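Local coordinates for protein porphyranase B (Zobellia galactanivorans, PDB 3JUU) that cleaves the sulfated red-algal polysaccharide porphyran, hydrolysing its beta-1,4 linkages between D-galactose and L-galactose-6-sulfate as a family 16 glycoside hydrolase, at residues 123-128 with 238-243; 145-150 with 202-207; 10-15 with 271-276. One frame throughout, in Å; residues are numbered along the deposited sequence. Where two conformers were deposited one is given.

Contact 1 (123-128 with 238-243)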
loop_
_atom_site.group_PDB
_atom_site.type_symbol
_atom_site.label_atom_id
_atom_site.label_comp_id
_atom_site.label_asym_id
_atom_site.label_seq_id
_atom_site.Cartn_x
_atom_site.Cartn_y
_atom_site.Cartn_z
ATOM N N SER A 123 -3.843 -6.348 3.017
ATOM C CA SER A 123 -2.583 -5.786 3.525
ATOM C C SER A 123 -1.888 -5.104 2.343
ATOM O O SER A 123 -1.681 -5.783 1.349
ATOM C CB SER A 123 -1.683 -6.921 3.985
ATOM O OG SER A 123 -2.256 -7.585 5.100
ATOM N N THR A 124 -1.672 -3.776 2.403
ATOM C CA THR A 124 -1.338 -3.049 1.189
ATOM C C THR A 124 -0.232 -2.048 1.420
ATOM O O THR A 124 0.013 -1.571 2.587
ATOM C CB THR A 124 -2.572 -2.297 0.626
ATOM O OG1 THR A 124 -2.946 -1.221 1.514
ATOM C CG2 THR A 124 -3.817 -3.260 0.433
ATOM N N PHE A 125 0.398 -1.667 0.319
ATOM C CA PHE A 125 1.437 -0.636 0.373
ATOM C C PHE A 125 1.389 0.032 -1.018
ATOM O O PHE A 125 1.494 -0.712 -2.037
ATOM C CB PHE A 125 2.790 -1.340 0.518
ATOM C CG PHE A 125 3.972 -0.391 0.561
ATOM C CD1 PHE A 125 3.974 0.747 1.413
ATOM C CD2 PHE A 125 5.107 -0.606 -0.269
ATOM C CE1 PHE A 125 5.097 1.612 1.442
ATOM C CE2 PHE A 125 6.242 0.250 -0.228
ATOM C CZ PHE A 125 6.239 1.371 0.576
ATOM N N TRP A 126 1.158 1.349 -1.062
ATOM C CA TRP A 126 0.821 2.020 -2.345
ATOM C C TRP A 126 1.036 3.520 -2.280
ATOM O O TRP A 126 1.317 4.063 -1.168
ATOM C CB TRP A 126 -0.575 1.627 -2.880
ATOM C CG TRP A 126 -1.763 1.757 -1.881
ATOM C CD1 TRP A 126 -1.964 0.957 -0.780
ATOM C CD2 TRP A 126 -2.824 2.720 -1.895
ATOM N NE1 TRP A 126 -3.146 1.351 -0.147
ATOM C CE2 TRP A 126 -3.687 2.413 -0.810
ATOM C CE3 TRP A 126 -3.186 3.767 -2.784
ATOM C CZ2 TRP A 126 -4.838 3.182 -0.476
ATOM C CZ3 TRP A 126 -4.361 4.519 -2.512
ATOM C CH2 TRP A 126 -5.205 4.204 -1.351
ATOM N N LEU A 127 0.888 4.169 -3.445
ATOM C CA LEU A 127 1.085 5.625 -3.574
ATOM C C LEU A 127 -0.125 6.127 -4.289
ATOM O O LEU A 127 -0.624 5.448 -5.211
ATOM C CB LEU A 127 2.329 5.898 -4.516
ATOM C CG LEU A 127 3.668 5.647 -3.773
ATOM C CD1 LEU A 127 4.865 5.275 -4.708
ATOM C CD2 LEU A 127 4.001 6.921 -2.984
ATOM N N ILE A 128 -0.599 7.324 -3.952
ATOM C CA ILE A 128 -1.664 7.930 -4.757
ATOM C C ILE A 128 -1.419 9.439 -4.727
ATOM O O ILE A 128 -0.881 9.958 -3.769
ATOM C CB ILE A 128 -3.105 7.449 -4.243
ATOM C CG1 ILE A 128 -4.224 7.878 -5.192
ATOM C CG2 ILE A 128 -3.361 8.005 -2.787
ATOM C CD1 ILE A 128 -5.549 7.288 -4.929
ATOM N N LEU A 238 2.292 8.187 0.399
ATOM C CA LEU A 238 2.301 6.779 0.779
ATOM C C LEU A 238 1.013 6.366 1.500
ATOM O O LEU A 238 0.305 7.214 2.150
ATOM C CB LEU A 238 3.481 6.443 1.678
ATOM C CG LEU A 238 4.839 6.423 0.948
ATOM C CD1 LEU A 238 5.982 6.506 1.985
ATOM C CD2 LEU A 238 5.027 5.184 0.067
ATOM N N ARG A 239 0.699 5.093 1.338
ATOM C CA ARG A 239 -0.464 4.502 1.993
ATOM C C ARG A 239 -0.076 3.117 2.508
ATOM O O ARG A 239 0.465 2.286 1.741
ATOM C CB ARG A 239 -1.591 4.268 0.997
ATOM C CG ARG A 239 -2.147 5.557 0.361
ATOM C CD ARG A 239 -3.133 6.269 1.381
ATOM N NE ARG A 239 -3.662 7.498 0.796
ATOM C CZ ARG A 239 -3.133 8.715 0.947
ATOM N NH1 ARG A 239 -1.992 8.878 1.545
ATOM N NH2 ARG A 239 -3.801 9.758 0.443
ATOM N N MET A 240 -0.447 2.815 3.768
ATOM C CA MET A 240 -0.401 1.442 4.281
ATOM C C MET A 240 -1.815 1.221 4.876
ATOM O O MET A 240 -2.213 1.887 5.865
ATOM C CB MET A 240 0.697 1.307 5.382
ATOM C CG MET A 240 2.168 1.370 4.822
ATOM S SD MET A 240 2.660 3.184 4.804
ATOM C CE MET A 240 3.025 3.592 6.515
ATOM N N VAL A 241 -2.577 0.312 4.272
ATOM C CA VAL A 241 -4.031 0.287 4.526
ATOM C C VAL A 241 -4.457 -1.145 4.656
ATOM O O VAL A 241 -4.008 -2.047 3.896
ATOM C CB VAL A 241 -4.825 1.018 3.388
ATOM C CG1 VAL A 241 -6.375 0.744 3.482
ATOM C CG2 VAL A 241 -4.503 2.560 3.424
ATOM N N VAL A 242 -5.400 -1.359 5.565
ATOM C CA VAL A 242 -5.956 -2.700 5.795
ATOM C C VAL A 242 -7.464 -2.466 5.703
ATOM O O VAL A 242 -8.030 -1.707 6.512
ATOM C CB VAL A 242 -5.558 -3.212 7.234
ATOM C CG1 VAL A 242 -6.430 -4.487 7.598
ATOM C CG2 VAL A 242 -4.042 -3.556 7.279
ATOM N N GLU A 243 -8.116 -3.052 4.697
ATOM C CA GLU A 243 -9.496 -2.627 4.336
ATOM C C GLU A 243 -10.335 -3.873 4.029
ATOM O O GLU A 243 -9.778 -4.986 3.940
ATOM C CB GLU A 243 -9.431 -1.791 3.058
ATOM C CG GLU A 243 -9.239 -2.626 1.804
ATOM C CD GLU A 243 -8.302 -1.933 0.827
ATOM O OE1 GLU A 243 -8.834 -1.293 -0.115
ATOM O OE2 GLU A 243 -7.066 -2.045 0.992
#

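Contact 2 (145-150 with 202-207)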
loop_
_atom_site.group_PDB
_atom_site.type_symbol
_atom_site.label_atom_id
_atom_site.label_comp_id
_atom_site.label_asym_id
_atom_site.label_seq_id
_atom_site.Cartn_x
_atom_site.Cartn_y
_atom_site.Cartn_z
ATOM N N ASP A 145 0.053 0.979 -7.015
ATOM C CA ASP A 145 -0.040 -0.102 -5.995
ATOM C C ASP A 145 1.187 -1.000 -6.016
ATOM O O ASP A 145 1.491 -1.654 -7.031
ATOM C CB ASP A 145 -1.316 -0.916 -6.283
ATOM C CG ASP A 145 -2.543 -0.016 -6.290
ATOM O OD1 ASP A 145 -2.805 0.635 -5.238
ATOM O OD2 ASP A 145 -3.187 0.105 -7.346
ATOM N N ILE A 146 1.888 -1.048 -4.887
ATOM C CA ILE A 146 3.136 -1.743 -4.866
ATOM C C ILE A 146 2.844 -3.173 -4.458
ATOM O O ILE A 146 3.288 -4.155 -5.111
ATOM C CB ILE A 146 4.155 -1.034 -3.930
ATOM C CG1 ILE A 146 4.314 0.375 -4.368
ATOM C CG2 ILE A 146 5.511 -1.854 -3.837
ATOM C CD1 ILE A 146 4.854 1.248 -3.345
ATOM N N GLN A 147 2.051 -3.345 -3.366
ATOM C CA GLN A 147 1.578 -4.672 -3.048
ATOM C C GLN A 147 0.143 -4.572 -2.510
ATOM O O GLN A 147 -0.166 -3.708 -1.666
ATOM C CB GLN A 147 2.499 -5.366 -2.000
ATOM C CG GLN A 147 1.968 -6.601 -1.292
ATOM C CD GLN A 147 1.708 -7.800 -2.220
ATOM O OE1 GLN A 147 1.355 -7.603 -3.390
ATOM N NE2 GLN A 147 1.882 -9.047 -1.714
ATOM N N GLU A 148 -0.729 -5.440 -2.994
ATOM C CA GLU A 148 -2.051 -5.619 -2.363
ATOM C C GLU A 148 -2.202 -7.113 -2.155
ATOM O O GLU A 148 -1.869 -7.911 -3.026
ATOM C CB GLU A 148 -3.204 -5.116 -3.241
ATOM C CG GLU A 148 -3.187 -3.606 -3.415
ATOM C CD GLU A 148 -4.284 -3.135 -4.305
ATOM O OE1 GLU A 148 -5.435 -3.078 -3.773
ATOM O OE2 GLU A 148 -3.977 -2.838 -5.502
ATOM N N SER A 149 -2.631 -7.486 -0.960
ATOM C CA SER A 149 -2.731 -8.911 -0.607
ATOM C C SER A 149 -3.987 -9.077 0.227
ATOM O O SER A 149 -4.499 -8.084 0.767
ATOM C CB SER A 149 -1.456 -9.325 0.235
ATOM O OG SER A 149 -1.552 -10.757 0.439
ATOM N N VAL A 150 -4.497 -10.309 0.291
ATOM C CA VAL A 150 -5.367 -10.707 1.430
ATOM C C VAL A 150 -4.780 -11.989 2.034
ATOM O O VAL A 150 -3.966 -12.701 1.371
ATOM C CB VAL A 150 -6.863 -10.965 0.976
ATOM C CG1 VAL A 150 -7.489 -9.692 0.405
ATOM C CG2 VAL A 150 -7.018 -12.189 -0.025
ATOM N N HIS A 202 8.193 -9.894 3.494
ATOM C CA HIS A 202 8.819 -9.679 2.180
ATOM C C HIS A 202 9.110 -8.210 2.062
ATOM O O HIS A 202 8.463 -7.363 2.689
ATOM C CB HIS A 202 7.860 -10.186 1.039
ATOM C CG HIS A 202 7.705 -11.677 0.994
ATOM N ND1 HIS A 202 8.592 -12.508 0.320
ATOM C CD2 HIS A 202 6.776 -12.499 1.563
ATOM C CE1 HIS A 202 8.183 -13.769 0.439
ATOM N NE2 HIS A 202 7.093 -13.784 1.195
ATOM N N VAL A 203 10.086 -7.893 1.214
ATOM C CA VAL A 203 10.357 -6.530 0.920
ATOM C C VAL A 203 9.678 -6.157 -0.394
ATOM O O VAL A 203 10.029 -6.689 -1.422
ATOM C CB VAL A 203 11.854 -6.226 0.859
ATOM C CG1 VAL A 203 12.036 -4.740 0.467
ATOM C CG2 VAL A 203 12.513 -6.444 2.290
ATOM N N TYR A 204 8.718 -5.232 -0.359
ATOM C CA TYR A 204 8.007 -4.846 -1.589
ATOM C C TYR A 204 8.517 -3.465 -1.960
ATOM O O TYR A 204 8.450 -2.525 -1.152
ATOM C CB TYR A 204 6.488 -4.756 -1.264
ATOM C CG TYR A 204 5.895 -6.069 -0.813
ATOM C CD1 TYR A 204 5.675 -7.112 -1.765
ATOM C CD2 TYR A 204 5.578 -6.333 0.553
ATOM C CE1 TYR A 204 5.165 -8.354 -1.387
ATOM C CE2 TYR A 204 5.072 -7.595 0.934
ATOM C CZ TYR A 204 4.865 -8.597 -0.029
ATOM O OH TYR A 204 4.272 -9.809 0.309
ATOM N N GLY A 205 8.957 -3.306 -3.226
ATOM C CA GLY A 205 9.584 -2.047 -3.638
ATOM C C GLY A 205 9.116 -1.626 -5.025
ATOM O O GLY A 205 8.734 -2.455 -5.841
ATOM N N VAL A 206 9.146 -0.332 -5.269
ATOM C CA VAL A 206 8.911 0.184 -6.615
ATOM C C VAL A 206 9.939 1.267 -6.898
ATOM O O VAL A 206 10.148 2.209 -6.090
ATOM C CB VAL A 206 7.484 0.720 -6.801
ATOM C CG1 VAL A 206 7.196 1.948 -5.849
ATOM C CG2 VAL A 206 7.234 1.075 -8.301
ATOM N N TRP A 207 10.556 1.177 -8.082
ATOM C CA TRP A 207 11.285 2.380 -8.636
ATOM C C TRP A 207 10.389 3.176 -9.504
ATOM O O TRP A 207 10.042 2.747 -10.627
ATOM C CB TRP A 207 12.547 1.945 -9.392
ATOM C CG TRP A 207 13.441 3.094 -9.759
ATOM C CD1 TRP A 207 13.422 4.366 -9.247
ATOM C CD2 TRP A 207 14.452 3.085 -10.784
ATOM N NE1 TRP A 207 14.416 5.131 -9.867
ATOM C CE2 TRP A 207 15.043 4.356 -10.803
ATOM C CE3 TRP A 207 14.918 2.100 -11.665
ATOM C CZ2 TRP A 207 16.084 4.706 -11.723
ATOM C CZ3 TRP A 207 15.989 2.449 -12.591
ATOM C CH2 TRP A 207 16.515 3.738 -12.611
#

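Contact 3 (10-15 with 271-276). With SO4 (sulfate ion), chain D.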
loop_
_atom_site.group_PDB
_atom_site.type_symbol
_atom_site.label_atom_id
_atom_site.label_comp_id
_atom_site.label_asym_id
_atom_site.label_seq_id
_atom_site.Cartn_x
_atom_site.Cartn_y
_atom_site.Cartn_z
ATOM N N GLU A 10 21.350 1.844 5.201
ATOM C CA GLU A 10 21.961 3.001 4.492
ATOM C C GLU A 10 21.720 3.017 2.961
ATOM O O GLU A 10 22.126 3.971 2.267
ATOM C CB GLU A 10 23.468 3.055 4.808
ATOM C CG GLU A 10 24.360 1.887 4.197
ATOM C CD GLU A 10 25.885 2.210 4.260
ATOM O OE1 GLU A 10 26.320 3.282 3.731
ATOM O OE2 GLU A 10 26.647 1.398 4.845
ATOM N N ALA A 11 21.035 1.986 2.428
ATOM C CA ALA A 11 20.665 1.977 0.985
ATOM C C ALA A 11 19.380 1.130 0.854
ATOM O O ALA A 11 19.098 0.380 1.791
ATOM C CB ALA A 11 21.787 1.376 0.130
ATOM N N PRO A 12 18.642 1.214 -0.296
ATOM C CA PRO A 12 17.506 0.309 -0.466
ATOM C C PRO A 12 17.900 -1.134 -0.463
ATOM O O PRO A 12 19.100 -1.499 -0.641
ATOM C CB PRO A 12 16.922 0.699 -1.841
ATOM C CG PRO A 12 17.366 2.120 -2.059
ATOM C CD PRO A 12 18.746 2.120 -1.450
ATOM N N HIS A 13 16.925 -2.013 -0.232
ATOM C CA HIS A 13 17.216 -3.445 -0.262
ATOM C C HIS A 13 17.310 -3.950 -1.693
ATOM O O HIS A 13 16.280 -4.067 -2.396
ATOM C CB HIS A 13 16.143 -4.214 0.512
ATOM C CG HIS A 13 16.460 -4.366 1.964
ATOM N ND1 HIS A 13 16.542 -5.595 2.582
ATOM C CD2 HIS A 13 16.726 -3.437 2.919
ATOM C CE1 HIS A 13 16.822 -5.412 3.864
ATOM N NE2 HIS A 13 16.944 -4.114 4.089
ATOM N N PHE A 14 18.551 -4.237 -2.153
ATOM C CA PHE A 14 18.687 -4.822 -3.472
ATOM C C PHE A 14 19.629 -5.977 -3.299
ATOM O O PHE A 14 20.684 -5.789 -2.636
ATOM C CB PHE A 14 19.306 -3.842 -4.500
ATOM C CG PHE A 14 18.465 -2.661 -4.822
ATOM C CD1 PHE A 14 17.190 -2.845 -5.394
ATOM C CD2 PHE A 14 18.925 -1.349 -4.593
ATOM C CE1 PHE A 14 16.425 -1.739 -5.744
ATOM C CE2 PHE A 14 18.182 -0.227 -4.956
ATOM C CZ PHE A 14 16.899 -0.409 -5.485
ATOM N N LYS A 15 19.321 -7.137 -3.890
ATOM C CA LYS A 15 20.246 -8.282 -3.904
ATOM C C LYS A 15 21.441 -7.916 -4.826
ATOM O O LYS A 15 21.406 -6.899 -5.539
ATOM C CB LYS A 15 19.555 -9.533 -4.497
ATOM C CG LYS A 15 18.409 -10.126 -3.646
ATOM C CD LYS A 15 19.014 -10.809 -2.440
ATOM C CE LYS A 15 18.054 -11.806 -1.774
ATOM N NZ LYS A 15 17.061 -11.118 -0.860
ATOM N N ARG A 271 10.790 2.844 3.731
ATOM C CA ARG A 271 11.949 3.708 3.408
ATOM C C ARG A 271 11.717 4.215 2.030
ATOM O O ARG A 271 11.467 3.418 1.105
ATOM C CB ARG A 271 13.263 2.829 3.468
ATOM C CG ARG A 271 13.483 2.278 4.894
ATOM C CD ARG A 271 14.692 1.344 4.961
ATOM N NE ARG A 271 14.912 0.824 6.325
ATOM C CZ ARG A 271 15.620 -0.268 6.574
ATOM N NH1 ARG A 271 16.089 -0.998 5.542
ATOM N NH2 ARG A 271 15.753 -0.725 7.824
ATOM N N SER A 272 11.864 5.523 1.884
ATOM C CA SER A 272 11.622 6.221 0.633
ATOM C C SER A 272 12.919 6.959 0.263
ATOM O O SER A 272 13.622 7.468 1.154
ATOM C CB SER A 272 10.514 7.203 0.894
ATOM O OG SER A 272 9.317 6.527 1.265
ATOM N N TRP A 273 13.260 6.965 -1.016
ATOM C CA TRP A 273 14.609 7.402 -1.456
ATOM C C TRP A 273 14.492 8.150 -2.756
ATOM O O TRP A 273 13.620 7.857 -3.582
ATOM C CB TRP A 273 15.531 6.181 -1.717
ATOM C CG TRP A 273 15.590 5.081 -0.658
ATOM C CD1 TRP A 273 14.674 4.025 -0.448
ATOM C CD2 TRP A 273 16.627 4.880 0.288
ATOM N NE1 TRP A 273 15.094 3.230 0.586
ATOM C CE2 TRP A 273 16.298 3.717 1.047
ATOM C CE3 TRP A 273 17.832 5.597 0.590
ATOM C CZ2 TRP A 273 17.123 3.230 2.083
ATOM C CZ3 TRP A 273 18.634 5.122 1.624
ATOM C CH2 TRP A 273 18.288 3.944 2.353
ATOM N N GLN A 274 15.369 9.144 -2.922
ATOM C CA GLN A 274 15.595 9.812 -4.202
ATOM C C GLN A 274 16.975 9.355 -4.741
ATOM O O GLN A 274 17.912 9.052 -3.964
ATOM C CB GLN A 274 15.710 11.309 -3.985
ATOM C CG GLN A 274 14.440 12.049 -3.799
ATOM C CD GLN A 274 14.721 13.525 -3.446
ATOM O OE1 GLN A 274 15.847 13.873 -3.074
ATOM N NE2 GLN A 274 13.716 14.391 -3.607
ATOM N N LEU A 275 17.073 9.301 -6.067
ATOM C CA LEU A 275 18.287 8.948 -6.723
ATOM C C LEU A 275 18.913 10.277 -7.139
ATOM O O LEU A 275 18.276 11.082 -7.836
ATOM C CB LEU A 275 17.945 8.131 -7.975
ATOM C CG LEU A 275 19.183 7.492 -8.601
ATOM C CD1 LEU A 275 19.958 6.547 -7.737
ATOM C CD2 LEU A 275 18.650 6.789 -9.908
ATOM N N VAL A 276 20.115 10.529 -6.633
ATOM C CA VAL A 276 20.781 11.831 -6.894
ATOM C C VAL A 276 22.173 11.601 -7.510
ATOM O O VAL A 276 22.806 10.548 -7.278
ATOM C CB VAL A 276 20.892 12.717 -5.631
ATOM C CG1 VAL A 276 19.386 13.163 -5.095
ATOM C CG2 VAL A 276 21.753 12.037 -4.532
HETATM S S SO4 D . 16.956 -4.067 7.721
HETATM O O1 SO4 D . 18.206 -4.791 7.920
HETATM O O2 SO4 D . 16.766 -3.102 8.813
HETATM O O3 SO4 D . 17.049 -3.374 6.433
HETATM O O4 SO4 D . 15.849 -5.050 7.699
#

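Contact 1 (123-128 with 238-243)
The indole of Trp-126 lies flat over the aliphatic root of Arg-239. CB of Arg-239 sits under the middle of the ring system, 3.4 Å from the centroid of the five-membered ring of Trp-126 and 13° off its normal, a CH-pi contact. CG follows beneath the six-membered ring. The chain of Arg-239 then bends at chi2 and carries the guanidinium off past the indole, the two planes 73° apart. CG2 of Ile-128 covers one face of that guanidinium, 3.6 Å from NE of Arg-239. NH1 of Arg-239 hydrogen-bonds to O of Leu-238 at 2.9 Å, from above the carbonyl plane. NH2 of Arg-239 forms a salt bridge with Glu-130. The indole reaches Arg-239 because CG of Trp-126 stands between its backbone N and carbonyl carbon (chi1 51°). At the edge of the same ring, near its plane, is CB of Val-241.

Strands 122-128 and 237-242 are antiparallel neighbours in the beta-sandwich jelly roll of family 16 hydrolases. Trp-126 and Arg-239 form a hydrogen-bonded pair. N of Trp-126 bonds to O of Arg-239 at 3.0 Å. N of Arg-239 bonds to O of Trp-126 at 2.8 Å. Cut back to an alanine, position 126 would probably leave CB and CG of Arg-239 without their flat cover and OG1 of Thr-124 without the weak bond from NE1.

OG1 of Thr-124 accepts that weak bond and itself donates to O of Val-241 at 2.7 Å. CG2 of Thr-124 meets OE2 of Glu-243 at 3.5 Å, the two side chains crossing at about a right angle. Glu-243, a probable substrate-binding residue, is held by Ser-122 through OE2 and by Arg-57 through OE1. On the other face, Leu-127 and Leu-238 lie side by side, pointing the same way. CD2 of Leu-238 also reaches CE1 of Phe-125, 3.8 Å away.

Contact 2 (145-150 with 202-207)
Gln-147 lies over one face of the Tyr-204 ring and can be followed along it. Its CB stands above the CB end of the ring, 3.6 Å from CD1 of Tyr-204. CG is extended away from the backbone N (chi1 165°), which carries it to the middle of the ring. There CG of Gln-147 lies 3.6 Å from the centroid of the Tyr-204 ring and 9° off the normal, a CH-pi contact. The chain bends at chi2, and CD of Gln-147 comes over CE1 of Tyr-204, also at 3.6 Å. The amide plane is tilted 32° from the ring. NE2 of Gln-147 ends near the phenol, 3.2 Å from OH of Tyr-204. The amide itself is anchored on strand 166-174: OE1 accepts from N of Asn-168 and NE2 donates to O of Thr-166. Those two bonds fix how the amide is turned.

Opposite Phe-125 of strand 122-128 the chain fits in two residues, Ile-146 and Gln-147: a classic beta bulge. The chain turns a corner at Ile-146, and both side chains point toward strand 202-210 within the sandwich of this family 16 fold. Next along the chain is Glu-148, probably the proton donor, which hydrogen-bonds to Tyr-245.

Ile-146 extends the apolar contact. Its CG2 rests on the backbone, 3.8 Å from N of Gly-205. CD1 of Ile-146 presses on CG1 of Val-206 at 3.5 Å, closer than two methyls normally sit, with the side chains crossing at about a right angle.

Contact 3 (10-15 with 271-276)
This is a partly buried contact between the first modelled residues and the last strand of the chain, and it lies away from the active site. Residues 10-15 have no regular structure. Residues 10-13 run across Trp-273 and Arg-271 on strand 264-276. Pro-12 sits against one face of the indole of Trp-273. CG of Pro-12 stands 3.5 Å from the centroid of the five-membered ring of Trp-273, 2° off the normal, as a CH-pi contact. The backbone of Ala-11 comes obliquely to the benzo part, C of Ala-11 3.3 Å from CZ2 of Trp-273. The indole NE1 is held by Glu-111 on the neighbouring strand 108-115, which also takes the backbone N of His-13.

His-13 and Arg-271 meet through a sulfate ion, probably from the crystallisation liquor. O3 of the sulfate takes NH1 of Arg-271 at 2.7 Å. NE2 of His-13 also points at O3, but its 2.5 Å length is doubtful. O2 of the sulfate lies at the guanidinium edge, in plane, 2.8 Å from NH2 of Arg-271. CG of Arg-271 is anti to the carbonyl carbon (chi1 -63°), and the chain runs extended from CG to NE, which carries the guanidinium out to the anion. Trp-269 gives the sulfate a further bond through NE1, and Glu-36 pairs with NE of Arg-271. The sulfate would probably offset part of the charge of Arg-271, so this side of the contact may depend on a bound anion.

Contact 1 lies near the centre of the chain. The centres of contacts 1 and 2 are about 9 Å apart. Those of contacts 1 and 3 are about 19 Å apart, and those of contacts 2 and 3 about 15 Å. Contacts 1 and 2 meet in the same sheet: strands 122-128 and 141-150 follow each other and pair, Phe-125 being hydrogen-bonded to Ile-146 and Gln-147. Along the chain, contact 3 spans almost everything modelled, contact 1 falls within it, and contact 2 within contact 1. Leu-238 touches Ser-272, and Trp-207 touches Leu-275. The jelly roll thus joins both chain ends to strand 141-150, with the probable proton donor Glu-148, and strand 237-242, which leads into the probable substrate-binding Glu-243.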